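Local coordinates for beta-fructofuranosidase, insoluble isoenzyme CWINV1 (Arabidopsis thaliana, PDB 2OXB), which hydrolyses sucrose, 1-kestose and, less readily, neokestose and levan at the terminal non-reducing beta-D-fructofuranoside, at residues Met17-Gly22 with Trp291-Glu296; Phe10-Asn15 with Tyr34-Lys39; Tyr271-Ala276 with Thr496-Pro501. The protein carries 1 engineered substitution. All coordinates share one frame; numbering follows the deposited sequence.

Contact 1. Residues Met17-Gly22 with Trp291-Glu296; sequences MNDPNG and WGWTNE. With NAG (2-acetamido-2-deoxy-beta-D-glucopyranose), chain C; FRU (beta-D-fructofuranose), chain B.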
loop_
_atom_site.group_PDB
_atom_site.type_symbol
_atom_site.label_atom_id
_atom_site.label_comp_id
_atom_site.label_asym_id
_atom_site.label_seq_id
_atom_site.Cartn_x
_atom_site.Cartn_y
_atom_site.Cartn_z
ATOM N N MET A 17 7.461 -6.016 12.932
ATOM C CA MET A 17 7.167 -6.487 11.578
ATOM C C MET A 17 7.524 -5.399 10.564
ATOM O O MET A 17 7.335 -4.210 10.831
ATOM C CB MET A 17 5.684 -6.852 11.420
ATOM C CG MET A 17 5.332 -7.132 9.957
ATOM S SD MET A 17 3.852 -8.082 9.703
ATOM C CE MET A 17 2.621 -6.786 9.537
ATOM N N ASN A 18 8.015 -5.796 9.395
ATOM C CA ASN A 18 8.403 -4.807 8.392
ATOM C C ASN A 18 7.862 -5.102 6.987
ATOM O O ASN A 18 6.664 -5.343 6.805
ATOM C CB ASN A 18 9.937 -4.700 8.368
ATOM C CG ASN A 18 10.437 -3.453 7.657
ATOM O OD1 ASN A 18 11.631 -3.163 7.670
ATOM N ND2 ASN A 18 9.531 -2.716 7.030
ATOM N N ASP A 19 8.760 -5.066 6.008
ATOM C CA ASP A 19 8.439 -5.305 4.608
ATOM C C ASP A 19 7.691 -6.615 4.325
ATOM O O ASP A 19 7.826 -7.607 5.049
ATOM C CB ASP A 19 9.728 -5.312 3.766
ATOM C CG ASP A 19 10.293 -3.933 3.529
ATOM O OD1 ASP A 19 10.236 -3.088 4.447
ATOM O OD2 ASP A 19 10.816 -3.706 2.417
ATOM N N PRO A 20 6.864 -6.611 3.264
ATOM C CA PRO A 20 6.073 -7.758 2.802
ATOM C C PRO A 20 7.011 -8.457 1.815
ATOM O O PRO A 20 7.546 -7.810 0.903
ATOM C CB PRO A 20 4.886 -7.112 2.080
ATOM C CG PRO A 20 4.889 -5.668 2.571
ATOM C CD PRO A 20 6.344 -5.366 2.672
ATOM N N ASN A 21 7.220 -9.759 1.985
ATOM C CA ASN A 21 8.135 -10.482 1.101
ATOM C C ASN A 21 7.504 -11.663 0.355
ATOM O O ASN A 21 6.623 -12.355 0.875
ATOM C CB ASN A 21 9.344 -10.977 1.908
ATOM C CG ASN A 21 10.119 -9.837 2.576
ATOM O OD1 ASN A 21 10.796 -10.037 3.573
ATOM N ND2 ASN A 21 10.038 -8.642 2.001
ATOM N N GLY A 22 7.965 -11.869 -0.877
ATOM C CA GLY A 22 7.520 -12.971 -1.726
ATOM C C GLY A 22 6.056 -13.378 -1.767
ATOM O O GLY A 22 5.728 -14.537 -1.503
ATOM N N TRP A 291 0.113 -5.558 -1.760
ATOM C CA TRP A 291 0.446 -5.531 -0.338
ATOM C C TRP A 291 1.237 -4.299 0.088
ATOM O O TRP A 291 2.161 -3.873 -0.600
ATOM C CB TRP A 291 1.270 -6.747 0.056
ATOM C CG TRP A 291 0.579 -8.034 -0.041
ATOM C CD1 TRP A 291 0.515 -8.858 -1.133
ATOM C CD2 TRP A 291 -0.112 -8.700 1.013
ATOM N NE1 TRP A 291 -0.171 -10.008 -0.816
ATOM C CE2 TRP A 291 -0.568 -9.937 0.495
ATOM C CE3 TRP A 291 -0.393 -8.376 2.350
ATOM C CZ2 TRP A 291 -1.289 -10.856 1.274
ATOM C CZ3 TRP A 291 -1.110 -9.286 3.126
ATOM C CH2 TRP A 291 -1.549 -10.514 2.583
ATOM N N GLY A 292 0.880 -3.758 1.252
ATOM C CA GLY A 292 1.554 -2.587 1.792
ATOM C C GLY A 292 1.739 -2.722 3.294
ATOM O O GLY A 292 0.822 -3.155 3.996
ATOM N N TRP A 293 2.915 -2.334 3.786
ATOM C CA TRP A 293 3.240 -2.445 5.200
ATOM C C TRP A 293 2.606 -1.432 6.174
ATOM O O TRP A 293 1.850 -1.834 7.057
ATOM C CB TRP A 293 4.770 -2.507 5.370
ATOM C CG TRP A 293 5.267 -2.224 6.768
ATOM C CD1 TRP A 293 4.759 -2.710 7.941
ATOM C CD2 TRP A 293 6.351 -1.352 7.130
ATOM N NE1 TRP A 293 5.454 -2.188 9.010
ATOM C CE2 TRP A 293 6.438 -1.355 8.541
ATOM C CE3 TRP A 293 7.257 -0.567 6.395
ATOM C CZ2 TRP A 293 7.393 -0.607 9.238
ATOM C CZ3 TRP A 293 8.210 0.180 7.086
ATOM C CH2 TRP A 293 8.268 0.153 8.500
ATOM N N THR A 294 2.876 -0.140 6.054
ATOM C CA THR A 294 2.264 0.813 7.004
ATOM C C THR A 294 2.871 0.807 8.409
ATOM O O THR A 294 2.564 -0.042 9.252
ATOM C CB THR A 294 0.732 0.590 7.168
ATOM O OG1 THR A 294 0.052 1.043 5.995
ATOM C CG2 THR A 294 0.192 1.372 8.367
ATOM N N ASN A 295 3.712 1.807 8.631
ATOM C CA ASN A 295 4.411 2.060 9.874
ATOM C C ASN A 295 3.490 1.946 11.062
ATOM O O ASN A 295 2.320 1.601 10.954
ATOM C CB ASN A 295 4.934 3.496 9.867
ATOM C CG ASN A 295 6.422 3.587 10.013
ATOM O OD1 ASN A 295 7.058 2.715 10.606
ATOM N ND2 ASN A 295 6.981 4.676 9.491
ATOM N N GLU A 296 4.049 2.315 12.200
ATOM C CA GLU A 296 3.350 2.326 13.464
ATOM C C GLU A 296 3.393 3.792 13.916
ATOM O O GLU A 296 4.469 4.285 14.246
ATOM C CB GLU A 296 4.119 1.474 14.457
ATOM C CG GLU A 296 3.333 1.088 15.673
ATOM C CD GLU A 296 2.437 -0.099 15.407
ATOM O OE1 GLU A 296 2.981 -1.126 14.964
ATOM O OE2 GLU A 296 1.209 0.002 15.641
HETATM C C1 NAG C . 7.465 5.718 10.374
HETATM C C2 NAG C . 6.995 7.098 9.889
HETATM C C3 NAG C . 7.199 8.197 10.951
HETATM C C4 NAG C . 6.798 7.762 12.364
HETATM C C5 NAG C . 7.482 6.425 12.633
HETATM C C6 NAG C . 7.318 5.832 14.027
HETATM C C7 NAG C . 8.692 8.380 8.740
HETATM C C8 NAG C . 10.124 7.906 8.966
HETATM N N2 NAG C . 7.729 7.461 8.690
HETATM O O3 NAG C . 6.473 9.363 10.587
HETATM O O4 NAG C . 7.240 8.738 13.293
HETATM O O5 NAG C . 7.002 5.456 11.696
HETATM O O6 NAG C . 8.128 4.671 14.176
HETATM O O7 NAG C . 8.467 9.583 8.617
HETATM C C1 FRU B . 12.227 -0.891 3.852
HETATM C C2 FRU B . 13.619 -1.464 4.150
HETATM C C3 FRU B . 14.179 -2.228 2.934
HETATM C C4 FRU B . 15.014 -3.313 3.551
HETATM C C5 FRU B . 14.255 -3.578 4.851
HETATM C C6 FRU B . 15.152 -3.785 6.056
HETATM O O1 FRU B . 12.280 0.106 2.848
HETATM O O2 FRU B . 14.661 -0.549 4.652
HETATM O O3 FRU B . 14.970 -1.420 2.068
HETATM O O4 FRU B . 15.066 -4.483 2.728
HETATM O O5 FRU B . 13.441 -2.448 5.129
HETATM O O6 FRU B . 15.799 -5.037 5.916
#

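Contact 2. Residues Phe10-Asn15 with Tyr34-Lys39; sequences FQPPKN and YQWNPK. With FRU (beta-D-fructofuranose), chain B.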
loop_
_atom_site.group_PDB
_atom_site.type_symbol
_atom_site.label_atom_id
_atom_site.label_comp_id
_atom_site.label_asym_id
_atom_site.label_seq_id
_atom_site.Cartn_x
_atom_site.Cartn_y
_atom_site.Cartn_z
ATOM N N PHE A 10 -3.961 -8.090 9.585
ATOM C CA PHE A 10 -2.898 -9.067 9.720
ATOM C C PHE A 10 -1.689 -8.467 10.401
ATOM O O PHE A 10 -1.307 -7.324 10.147
ATOM C CB PHE A 10 -2.462 -9.668 8.382
ATOM C CG PHE A 10 -1.273 -10.585 8.513
ATOM C CD1 PHE A 10 -1.364 -11.759 9.262
ATOM C CD2 PHE A 10 -0.035 -10.233 7.974
ATOM C CE1 PHE A 10 -0.237 -12.565 9.472
ATOM C CE2 PHE A 10 1.102 -11.033 8.177
ATOM C CZ PHE A 10 1.000 -12.197 8.928
ATOM N N GLN A 11 -1.090 -9.269 11.265
ATOM C CA GLN A 11 0.060 -8.846 12.014
ATOM C C GLN A 11 0.568 -10.020 12.820
ATOM O O GLN A 11 -0.131 -11.021 12.994
ATOM C CB GLN A 11 -0.342 -7.720 12.960
ATOM C CG GLN A 11 -1.483 -8.093 13.889
ATOM C CD GLN A 11 -1.981 -6.911 14.670
ATOM O OE1 GLN A 11 -1.277 -6.381 15.532
ATOM N NE2 GLN A 11 -3.191 -6.460 14.354
ATOM N N PRO A 12 1.812 -9.921 13.310
ATOM C CA PRO A 12 2.358 -11.016 14.107
ATOM C C PRO A 12 1.654 -10.971 15.453
ATOM O O PRO A 12 1.191 -9.905 15.880
ATOM C CB PRO A 12 3.832 -10.652 14.236
ATOM C CG PRO A 12 4.094 -9.832 13.013
ATOM C CD PRO A 12 2.870 -8.962 12.953
ATOM N N PRO A 13 1.546 -12.123 16.130
ATOM C CA PRO A 13 0.888 -12.157 17.438
ATOM C C PRO A 13 1.769 -11.482 18.484
ATOM O O PRO A 13 1.355 -11.280 19.624
ATOM C CB PRO A 13 0.733 -13.645 17.696
ATOM C CG PRO A 13 1.930 -14.223 16.986
ATOM C CD PRO A 13 1.916 -13.480 15.688
ATOM N N LYS A 14 2.985 -11.130 18.076
ATOM C CA LYS A 14 3.939 -10.501 18.976
ATOM C C LYS A 14 5.162 -9.993 18.216
ATOM O O LYS A 14 5.568 -10.597 17.225
ATOM C CB LYS A 14 4.390 -11.522 20.033
ATOM C CG LYS A 14 5.408 -10.982 21.036
ATOM C CD LYS A 14 6.021 -12.078 21.919
ATOM C CE LYS A 14 6.819 -13.106 21.101
ATOM N NZ LYS A 14 7.622 -14.049 21.946
ATOM N N ASN A 15 5.728 -8.878 18.683
ATOM C CA ASN A 15 6.940 -8.274 18.114
ATOM C C ASN A 15 6.877 -7.550 16.763
ATOM O O ASN A 15 5.869 -7.620 16.040
ATOM C CB ASN A 15 8.055 -9.316 18.060
ATOM C CG ASN A 15 8.444 -9.808 19.431
ATOM O OD1 ASN A 15 8.653 -9.013 20.346
ATOM N ND2 ASN A 15 8.558 -11.122 19.584
ATOM N N TYR A 34 7.660 -12.098 5.203
ATOM C CA TYR A 34 7.839 -10.726 5.650
ATOM C C TYR A 34 8.977 -10.569 6.635
ATOM O O TYR A 34 9.462 -11.538 7.220
ATOM C CB TYR A 34 6.556 -10.167 6.278
ATOM C CG TYR A 34 6.010 -10.978 7.424
ATOM C CD1 TYR A 34 5.248 -12.125 7.206
ATOM C CD2 TYR A 34 6.234 -10.584 8.733
ATOM C CE1 TYR A 34 4.719 -12.850 8.273
ATOM C CE2 TYR A 34 5.712 -11.301 9.801
ATOM C CZ TYR A 34 4.961 -12.423 9.570
ATOM O OH TYR A 34 4.475 -13.101 10.659
ATOM N N GLN A 35 9.399 -9.322 6.793
ATOM C CA GLN A 35 10.469 -8.977 7.699
ATOM C C GLN A 35 9.885 -9.008 9.121
ATOM O O GLN A 35 8.971 -8.238 9.442
ATOM C CB GLN A 35 10.992 -7.582 7.338
ATOM C CG GLN A 35 11.443 -7.432 5.888
ATOM C CD GLN A 35 12.898 -7.795 5.666
ATOM O OE1 GLN A 35 13.796 -7.032 6.000
ATOM N NE2 GLN A 35 13.138 -8.967 5.104
ATOM N N TRP A 36 10.411 -9.899 9.965
ATOM C CA TRP A 36 9.924 -10.051 11.344
ATOM C C TRP A 36 11.037 -10.263 12.385
ATOM O O TRP A 36 12.013 -10.975 12.143
ATOM C CB TRP A 36 8.912 -11.219 11.390
ATOM C CG TRP A 36 8.451 -11.653 12.759
ATOM C CD1 TRP A 36 7.613 -10.979 13.605
ATOM C CD2 TRP A 36 8.836 -12.849 13.448
ATOM N NE1 TRP A 36 7.458 -11.682 14.782
ATOM C CE2 TRP A 36 8.198 -12.832 14.711
ATOM C CE3 TRP A 36 9.662 -13.935 13.121
ATOM C CZ2 TRP A 36 8.360 -13.857 15.645
ATOM C CZ3 TRP A 36 9.826 -14.957 14.051
ATOM C CH2 TRP A 36 9.176 -14.909 15.299
ATOM N N ASN A 37 10.890 -9.620 13.539
ATOM C CA ASN A 37 11.865 -9.763 14.611
ATOM C C ASN A 37 11.334 -10.679 15.693
ATOM O O ASN A 37 10.412 -10.331 16.440
ATOM C CB ASN A 37 12.213 -8.423 15.247
ATOM C CG ASN A 37 13.011 -8.593 16.527
ATOM O OD1 ASN A 37 13.645 -9.630 16.738
ATOM N ND2 ASN A 37 12.993 -7.578 17.384
ATOM N N PRO A 38 11.928 -11.867 15.798
ATOM C CA PRO A 38 11.561 -12.892 16.775
ATOM C C PRO A 38 12.001 -12.575 18.192
ATOM O O PRO A 38 11.767 -13.359 19.109
ATOM C CB PRO A 38 12.262 -14.124 16.238
ATOM C CG PRO A 38 13.525 -13.539 15.683
ATOM C CD PRO A 38 13.030 -12.330 14.939
ATOM N N LYS A 39 12.635 -11.430 18.386
ATOM C CA LYS A 39 13.112 -11.110 19.716
ATOM C C LYS A 39 12.455 -9.917 20.374
ATOM O O LYS A 39 12.210 -9.929 21.576
ATOM C CB LYS A 39 14.624 -10.919 19.671
ATOM C CG LYS A 39 15.359 -12.142 19.151
ATOM C CD LYS A 39 16.860 -11.920 19.080
ATOM C CE LYS A 39 17.522 -13.080 18.364
ATOM N NZ LYS A 39 16.784 -13.375 17.102
HETATM C C1 FRU B . 12.227 -0.891 3.852
HETATM C C2 FRU B . 13.619 -1.464 4.150
HETATM C C3 FRU B . 14.179 -2.228 2.934
HETATM C C4 FRU B . 15.014 -3.313 3.551
HETATM C C5 FRU B . 14.255 -3.578 4.851
HETATM C C6 FRU B . 15.152 -3.785 6.056
HETATM O O1 FRU B . 12.280 0.106 2.848
HETATM O O2 FRU B . 14.661 -0.549 4.652
HETATM O O3 FRU B . 14.970 -1.420 2.068
HETATM O O4 FRU B . 15.066 -4.483 2.728
HETATM O O5 FRU B . 13.441 -2.448 5.129
HETATM O O6 FRU B . 15.799 -5.037 5.916
#

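Contact 3. Residues Tyr271-Ala276 with Thr496-Pro501; sequences YGKYYA and TSRVYP. With FRU (beta-D-fructofuranose), chain B.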
loop_
_atom_site.group_PDB
_atom_site.type_symbol
_atom_site.label_atom_id
_atom_site.label_comp_id
_atom_site.label_asym_id
_atom_site.label_seq_id
_atom_site.Cartn_x
_atom_site.Cartn_y
_atom_site.Cartn_z
ATOM N N TYR A 271 -1.655 8.029 0.003
ATOM C CA TYR A 271 -1.222 9.344 0.454
ATOM C C TYR A 271 -1.267 9.520 1.958
ATOM O O TYR A 271 -1.682 10.564 2.460
ATOM C CB TYR A 271 -2.061 10.417 -0.233
ATOM C CG TYR A 271 -1.834 10.451 -1.727
ATOM C CD1 TYR A 271 -0.975 11.394 -2.301
ATOM C CD2 TYR A 271 -2.436 9.506 -2.559
ATOM C CE1 TYR A 271 -0.720 11.401 -3.668
ATOM C CE2 TYR A 271 -2.191 9.498 -3.923
ATOM C CZ TYR A 271 -1.332 10.453 -4.471
ATOM O OH TYR A 271 -1.115 10.445 -5.824
ATOM N N GLY A 272 -0.796 8.492 2.663
ATOM C CA GLY A 272 -0.781 8.477 4.118
ATOM C C GLY A 272 0.314 7.554 4.620
ATOM O O GLY A 272 1.400 7.558 4.065
ATOM N N LYS A 273 0.051 6.752 5.645
ATOM C CA LYS A 273 1.091 5.873 6.155
ATOM C C LYS A 273 1.217 4.583 5.355
ATOM O O LYS A 273 0.628 3.559 5.706
ATOM C CB LYS A 273 0.840 5.533 7.627
ATOM C CG LYS A 273 2.079 5.030 8.367
ATOM C CD LYS A 273 3.086 6.155 8.609
ATOM C CE LYS A 273 2.808 6.917 9.904
ATOM N NZ LYS A 273 2.979 6.086 11.152
ATOM N N TYR A 274 2.009 4.618 4.289
ATOM C CA TYR A 274 2.190 3.437 3.467
ATOM C C TYR A 274 3.661 3.215 3.163
ATOM O O TYR A 274 4.411 4.177 3.037
ATOM C CB TYR A 274 1.446 3.622 2.153
ATOM C CG TYR A 274 0.784 2.377 1.630
ATOM C CD1 TYR A 274 -0.097 1.658 2.431
ATOM C CD2 TYR A 274 0.973 1.961 0.311
ATOM C CE1 TYR A 274 -0.783 0.562 1.948
ATOM C CE2 TYR A 274 0.285 0.853 -0.193
ATOM C CZ TYR A 274 -0.601 0.161 0.643
ATOM O OH TYR A 274 -1.341 -0.906 0.179
ATOM N N TYR A 275 4.083 1.958 3.031
ATOM C CA TYR A 275 5.480 1.705 2.699
ATOM C C TYR A 275 5.845 0.267 2.366
ATOM O O TYR A 275 5.139 -0.669 2.711
ATOM C CB TYR A 275 6.378 2.202 3.822
ATOM C CG TYR A 275 7.786 2.501 3.377
ATOM C CD1 TYR A 275 8.034 3.414 2.329
ATOM C CD2 TYR A 275 8.883 1.930 4.040
ATOM C CE1 TYR A 275 9.338 3.750 1.964
ATOM C CE2 TYR A 275 10.186 2.261 3.686
ATOM C CZ TYR A 275 10.408 3.172 2.653
ATOM O OH TYR A 275 11.698 3.525 2.348
ATOM N N ALA A 276 6.975 0.113 1.684
ATOM C CA ALA A 276 7.484 -1.191 1.296
ATOM C C ALA A 276 6.493 -1.975 0.438
ATOM O O ALA A 276 6.631 -3.192 0.284
ATOM C CB ALA A 276 7.851 -1.981 2.539
ATOM N N THR A 496 -4.465 6.150 4.156
ATOM C CA THR A 496 -4.492 5.292 5.336
ATOM C C THR A 496 -3.746 5.948 6.505
ATOM O O THR A 496 -2.842 6.757 6.301
ATOM C CB THR A 496 -3.852 3.918 4.991
ATOM O OG1 THR A 496 -4.317 2.913 5.900
ATOM C CG2 THR A 496 -2.336 4.003 5.069
ATOM N N SER A 497 -4.128 5.602 7.729
ATOM C CA SER A 497 -3.485 6.174 8.909
ATOM C C SER A 497 -3.506 5.240 10.123
ATOM O O SER A 497 -4.039 4.134 10.054
ATOM C CB SER A 497 -4.150 7.506 9.257
ATOM O OG SER A 497 -5.438 7.585 8.683
ATOM N N ARG A 498 -2.918 5.695 11.226
ATOM C CA ARG A 498 -2.852 4.909 12.457
ATOM C C ARG A 498 -3.278 5.780 13.637
ATOM O O ARG A 498 -2.676 6.829 13.892
ATOM C CB ARG A 498 -1.424 4.415 12.676
ATOM C CG ARG A 498 -0.731 3.992 11.392
ATOM C CD ARG A 498 -1.196 2.641 10.901
ATOM N NE ARG A 498 -0.267 1.588 11.300
ATOM C CZ ARG A 498 -0.210 1.055 12.515
ATOM N NH1 ARG A 498 -1.035 1.464 13.465
ATOM N NH2 ARG A 498 0.692 0.120 12.781
ATOM N N VAL A 499 -4.319 5.342 14.342
ATOM C CA VAL A 499 -4.859 6.063 15.491
ATOM C C VAL A 499 -4.745 5.234 16.775
ATOM O O VAL A 499 -4.756 4.001 16.740
ATOM C CB VAL A 499 -6.352 6.496 15.237
ATOM C CG1 VAL A 499 -7.224 5.287 14.931
ATOM C CG2 VAL A 499 -6.895 7.256 16.445
ATOM N N TYR A 500 -4.621 5.925 17.903
ATOM C CA TYR A 500 -4.466 5.278 19.199
ATOM C C TYR A 500 -5.233 6.090 20.246
ATOM O O TYR A 500 -4.645 6.808 21.069
ATOM C CB TYR A 500 -2.982 5.224 19.545
ATOM C CG TYR A 500 -2.133 4.576 18.471
ATOM C CD1 TYR A 500 -1.997 3.188 18.410
ATOM C CD2 TYR A 500 -1.451 5.351 17.518
ATOM C CE1 TYR A 500 -1.199 2.583 17.439
ATOM C CE2 TYR A 500 -0.650 4.753 16.538
ATOM C CZ TYR A 500 -0.526 3.363 16.509
ATOM O OH TYR A 500 0.291 2.731 15.583
ATOM N N PRO A 501 -6.569 5.994 20.213
ATOM C CA PRO A 501 -7.462 6.702 21.134
ATOM C C PRO A 501 -7.531 6.048 22.506
ATOM O O PRO A 501 -7.426 4.820 22.635
ATOM C CB PRO A 501 -8.798 6.650 20.412
ATOM C CG PRO A 501 -8.759 5.272 19.811
ATOM C CD PRO A 501 -7.341 5.177 19.261
HETATM C C1 FRU B . 12.227 -0.891 3.852
HETATM C C2 FRU B . 13.619 -1.464 4.150
HETATM C C3 FRU B . 14.179 -2.228 2.934
HETATM C C4 FRU B . 15.014 -3.313 3.551
HETATM C C5 FRU B . 14.255 -3.578 4.851
HETATM C C6 FRU B . 15.152 -3.785 6.056
HETATM O O1 FRU B . 12.280 0.106 2.848
HETATM O O2 FRU B . 14.661 -0.549 4.652
HETATM O O3 FRU B . 14.970 -1.420 2.068
HETATM O O4 FRU B . 15.066 -4.483 2.728
HETATM O O5 FRU B . 13.441 -2.448 5.129
HETATM O O6 FRU B . 15.799 -5.037 5.916
#

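Contact 1. Residues Met17-Gly22 with Trp291-Glu296
Asn18 and Pro20 meet Trp293 at the heart of the five-bladed beta-propeller of family 32 glycosidases, where strand 15-26 of the first blade passes a loop that follows strand 287-291. The aromatic contact comes first. Asn18 CA sits 4.0 Å from the centroid of the five-membered ring of Trp293 and only 11° off its normal, a CH-pi contact, while Asn18 ND2 hangs over the same indole face, 3.2 Å from CZ3 and nearer the rim. The amide and indole planes are 58° apart, so this is not a flat stack. Trp293 CG lies anti to the backbone N (chi1 163°), which swings the ring over Asn18; its other face carries the backbone N of Asn295, whose ND2 is glycosylated. Were an alanine here in place of the indole, the face over Asn18 CA and ND2 would be lost, which is likely to leave a gap and the amide less firmly held.

Apolar packing continues along the strand: Pro20 CB meets Trp291 CB at 4.2 Å, and Pro20 CG lies as far from Trp293 CB. The Trp291 ring itself leads away, toward Trp59.

Two polar side chains of the strand face the fructosyl unit. Active-site Asp19 is hydrogen-bonded through OD2 to Ser79 OG and turns OD1 to C1 of the sugar, and Asn18 OD1 lies 3.2 Å from fructose O5.

Contact 2. Residues Phe10-Asn15 with Tyr34-Lys39
Phe10 presents its CZ and CE2 edge to the face of Tyr34, with centroids 5.6 Å apart and planes at 85°: an offset edge-to-face pair. The two side chains approach from opposite directions, and the nearest atoms, Phe10 CZ and Tyr34 CE1, are 3.8 Å apart, so the ring of Phe10 reaches the hydroxyl-bearing half of the tyrosine. Tyr34 CG stands between the backbone N and the carbonyl carbon (chi1 56°), a setting that directs its ring across to the 10-15 segment.

The other apolar element is Pro12, which packs against Tyr34 and Trp36, two residues apart on one strand. Its CG touches Tyr34 CE2 at 3.9 Å and Trp36 CD1 at 3.7 Å, the pyrrolidine running alongside both, pointed the other way.

These residues lie where the chain enters strand 15-26 and where it leaves strand 29-36, at the open end of an antiparallel hairpin in the first propeller blade.

Hydrogen bonding across the contact is carried by Trp36 NE1, which donates to Lys14 O over 3.3 Å at 175°; the acceptor lies in the indole plane, and the bond runs nearly along the C=O axis. Further on, Asn15 CB abuts Asn37 O. Asn37 OD1 accepts from Lys39 N at 2.6 Å, an Asx turn that bends the chain after the strand.

From the same strand Gln35, facing the pocket, takes a hydrogen bond at OE1 from fructose O6 (2.8 Å), while its NE2 is held by Asn21 OD1 and Cys77 O.

Contact 3. Residues Tyr271-Ala276 with Thr496-Pro501
Lys273 donates its backbone N to Thr496 O over 3.0 Å, with an angle of 162° at the hydrogen. The donor stands 41° out of the carbonyl plane, so it reaches the oxygen from above. The same oxygen takes a CA-H...O contact from Gly272 CA at 3.5 Å.

Side chains pack around this pair. Thr496 CG2 lies against the Lys273 carbonyl and reaches Tyr274 CD1 at 4.2 Å, the two side chains crossing at about a right angle. With OG1 anti to the backbone N (chi1 -157°), the methyl is left to face the 271-276 loop while the hydroxyl bonds to Val484 O. Lys273 CG and Arg498 CG touch through their aliphatic parts at 4.3 Å.

This is a join between the two domains of the family 32 fold: the loop belongs to the propeller, and strand 493-498 is an outermost strand of a sheet in the C-terminal beta-sandwich. The loop is bent by an inverse gamma turn centred on Lys273, marked by a weak bond from Tyr274 N to Gly272 O.

Farther out, the charged ends find separate partners. Lys273 NZ is 5.5 Å from Arg498 NE; it bonds to Ser297 OG, whereas the guanidinium forms a salt bridge with Glu296, which probably eases the like charges. At the pocket end of the loop, Tyr275 CE2 lies 3.1 Å from fructose O1, and its OH is hydrogen-bonded to Leu234 O and to the engineered Gln199.

In contacts 1 and 3 every touching residue is buried, and their centres are about 12 Å apart, whereas contact 2 lies about 18 Å from the chain centre and is partly exposed. Contacts 1 and 2 hold neighbouring strands of one sheet, with Asn18 N and Asp19 O facing Gln35 O and Gln35 N in probable hydrogen bonds. Contacts 1 and 3 touch where Thr294 OG1 meets Lys273 O. Their chemistry differs accordingly: an aromatic face covers the active-site strand in contact 1, aromatic and proline packing lays the lead-in to the first strand against the end of the second in contact 2, and a backbone bond joins the domains in contact 3. A segment of each also carries a residue touching the fructosyl unit.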